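Local structure of endoglucanase A (Clostridium cellulolyticum, 1EDG) at residues Y325-A330 and I335-W340. The protein hydrolyses internal beta-1,4-glucosidic bonds of cellulose, as an endoglucanase of glycoside hydrolase family 5. Residues are numbered along the deposited sequence; the frame is centred on the assembly and turned at random.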
loop_
_atom_site.group_PDB
_atom_site.type_symbol
_atom_site.label_atom_id
_atom_site.label_comp_id
_atom_site.label_asym_id
_atom_site.label_seq_id
_atom_site.Cartn_x
_atom_site.Cartn_y
_atom_site.Cartn_z
ATOM N N TYR A 325 3.920 6.617 -17.498
ATOM C CA TYR A 325 3.112 5.649 -18.237
ATOM C C TYR A 325 2.291 4.775 -17.271
ATOM O O TYR A 325 1.101 4.534 -17.492
ATOM C CB TYR A 325 4.034 4.778 -19.090
ATOM C CG TYR A 325 3.331 3.754 -19.958
ATOM C CD1 TYR A 325 2.853 4.094 -21.223
ATOM C CD2 TYR A 325 3.190 2.431 -19.532
ATOM C CE1 TYR A 325 2.259 3.143 -22.046
ATOM C CE2 TYR A 325 2.597 1.470 -20.347
ATOM C CZ TYR A 325 2.134 1.831 -21.602
ATOM O OH TYR A 325 1.563 0.873 -22.407
ATOM N N TYR A 326 2.941 4.312 -16.206
ATOM C CA TYR A 326 2.305 3.479 -15.189
ATOM C C TYR A 326 1.081 4.195 -14.595
ATOM O O TYR A 326 -0.026 3.648 -14.571
ATOM C CB TYR A 326 3.333 3.146 -14.085
ATOM C CG TYR A 326 2.905 2.093 -13.079
ATOM C CD1 TYR A 326 1.948 2.379 -12.101
ATOM C CD2 TYR A 326 3.479 0.816 -13.090
ATOM C CE1 TYR A 326 1.571 1.422 -11.157
ATOM C CE2 TYR A 326 3.109 -0.150 -12.145
ATOM C CZ TYR A 326 2.155 0.162 -11.181
ATOM O OH TYR A 326 1.798 -0.768 -10.234
ATOM N N VAL A 327 1.273 5.429 -14.140
ATOM C CA VAL A 327 0.181 6.195 -13.542
ATOM C C VAL A 327 -0.936 6.514 -14.547
ATOM O O VAL A 327 -2.114 6.396 -14.220
ATOM C CB VAL A 327 0.701 7.502 -12.879
ATOM C CG1 VAL A 327 -0.466 8.339 -12.373
ATOM C CG2 VAL A 327 1.646 7.156 -11.715
ATOM N N ALA A 328 -0.559 6.897 -15.766
ATOM C CA ALA A 328 -1.538 7.214 -16.808
ATOM C C ALA A 328 -2.404 5.999 -17.146
ATOM O O ALA A 328 -3.624 6.115 -17.266
ATOM C CB ALA A 328 -0.835 7.725 -18.060
ATOM N N GLN A 329 -1.779 4.834 -17.295
ATOM C CA GLN A 329 -2.507 3.607 -17.613
ATOM C C GLN A 329 -3.444 3.204 -16.471
ATOM O O GLN A 329 -4.552 2.721 -16.706
ATOM C CB GLN A 329 -1.532 2.471 -17.939
ATOM C CG GLN A 329 -0.743 2.670 -19.238
ATOM C CD GLN A 329 -1.611 2.607 -20.493
ATOM O OE1 GLN A 329 -2.753 2.149 -20.461
ATOM N NE2 GLN A 329 -1.065 3.070 -21.606
ATOM N N ALA A 330 -3.008 3.417 -15.234
ATOM C CA ALA A 330 -3.846 3.089 -14.080
ATOM C C ALA A 330 -5.051 4.039 -14.022
ATOM O O ALA A 330 -6.191 3.605 -13.814
ATOM C CB ALA A 330 -3.033 3.166 -12.776
ATOM N N ILE A 335 -7.919 3.310 -11.479
ATOM C CA ILE A 335 -7.103 2.796 -10.377
ATOM C C ILE A 335 -6.153 3.836 -9.767
ATOM O O ILE A 335 -5.440 4.535 -10.495
ATOM C CB ILE A 335 -6.243 1.605 -10.867
ATOM C CG1 ILE A 335 -7.116 0.537 -11.545
ATOM C CG2 ILE A 335 -5.449 1.008 -9.712
ATOM C CD1 ILE A 335 -6.325 -0.470 -12.372
ATOM N N LEU A 336 -6.123 3.902 -8.437
ATOM C CA LEU A 336 -5.232 4.819 -7.714
ATOM C C LEU A 336 -3.852 4.179 -7.559
ATOM O O LEU A 336 -3.753 2.960 -7.430
ATOM C CB LEU A 336 -5.773 5.107 -6.305
ATOM C CG LEU A 336 -4.883 6.010 -5.437
ATOM C CD1 LEU A 336 -5.030 7.429 -5.922
ATOM C CD2 LEU A 336 -5.255 5.917 -3.976
ATOM N N CYS A 337 -2.805 5.006 -7.563
ATOM C CA CYS A 337 -1.422 4.556 -7.381
ATOM C C CYS A 337 -0.823 5.207 -6.131
ATOM O O CYS A 337 -1.071 6.385 -5.868
ATOM C CB CYS A 337 -0.565 4.956 -8.577
ATOM S SG CYS A 337 -0.928 4.056 -10.074
ATOM N N ILE A 338 -0.060 4.440 -5.353
ATOM C CA ILE A 338 0.594 4.965 -4.152
ATOM C C ILE A 338 2.071 4.574 -4.246
ATOM O O ILE A 338 2.412 3.394 -4.311
ATOM C CB ILE A 338 -0.034 4.407 -2.846
ATOM C CG1 ILE A 338 -1.539 4.722 -2.797
ATOM C CG2 ILE A 338 0.644 5.033 -1.622
ATOM C CD1 ILE A 338 -2.231 4.267 -1.518
ATOM N N LEU A 339 2.931 5.585 -4.316
ATOM C CA LEU A 339 4.380 5.422 -4.440
ATOM C C LEU A 339 5.019 4.881 -3.159
ATOM O O LEU A 339 4.673 5.319 -2.058
ATOM C CB LEU A 339 5.007 6.798 -4.728
ATOM C CG LEU A 339 6.258 7.041 -5.582
ATOM C CD1 LEU A 339 7.016 8.200 -4.988
ATOM C CD2 LEU A 339 7.134 5.851 -5.700
ATOM N N TRP A 340 5.925 3.915 -3.293
ATOM C CA TRP A 340 6.636 3.400 -2.120
ATOM C C TRP A 340 7.904 4.257 -2.000
ATOM O O TRP A 340 8.683 4.363 -2.956
ATOM C CB TRP A 340 7.035 1.931 -2.289
ATOM C CG TRP A 340 7.851 1.409 -1.110
ATOM C CD1 TRP A 340 9.196 1.156 -1.088
ATOM C CD2 TRP A 340 7.365 1.110 0.208
ATOM N NE1 TRP A 340 9.576 0.722 0.162
ATOM C CE2 TRP A 340 8.476 0.684 0.975
ATOM C CE3 TRP A 340 6.099 1.157 0.814
ATOM C CZ2 TRP A 340 8.358 0.307 2.323
ATOM C CZ3 TRP A 340 5.979 0.780 2.154
ATOM C CH2 TRP A 340 7.108 0.361 2.892
HETATM O O HOH W 1 -3.646 6.585 -11.336
#
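Cys337 points its CB from the barrel strand toward helix 325-330, and SG lies 3.5 Å from Ala330 CB. This is the tight part of the contact: alanine, with a single methyl, lets the backbones come close, and the short cysteine side chain with its large, polarisable sulfur packs between them. With chi1 at -70°, SG turns away from its own carbonyl carbon and also meets the Tyr326 ring at its edge, 3.8 Å from CE1. The sulfur lies almost in the ring plane, 87° off the normal, so this is an edge-on sulfur-aromatic contact. Tyrosine suits the spot because its ring gives an apolar edge to the sulfur while OH reaches on to a hydrogen bond with Ala255 O.

Packing is looser on the side of Val327, whose CG2 stays 4.4 Å from SG. A water joins the main chains, donating to Ile335 O at 2.9 Å and, over a longer 3.3 Å, to Val327 O. Where the chain turns into the strand, Ile335 N donates to Ala330 O (2.9 Å, fairly straight at 161°), and Ile335 CB rests against the Ala330 methyl.

Helix and strand run nearly antiparallel, closing the last beta-alpha-beta unit of the TIM barrel after strand 303-308. Branched, apolar side chains suit buried places between elements: Ile335 packs on Ile305 of that strand and Ile292 of helix 279-297, as Tyr326 does on Ile305 and Phe288, while Val327 leans on Met371 of helix 365-374.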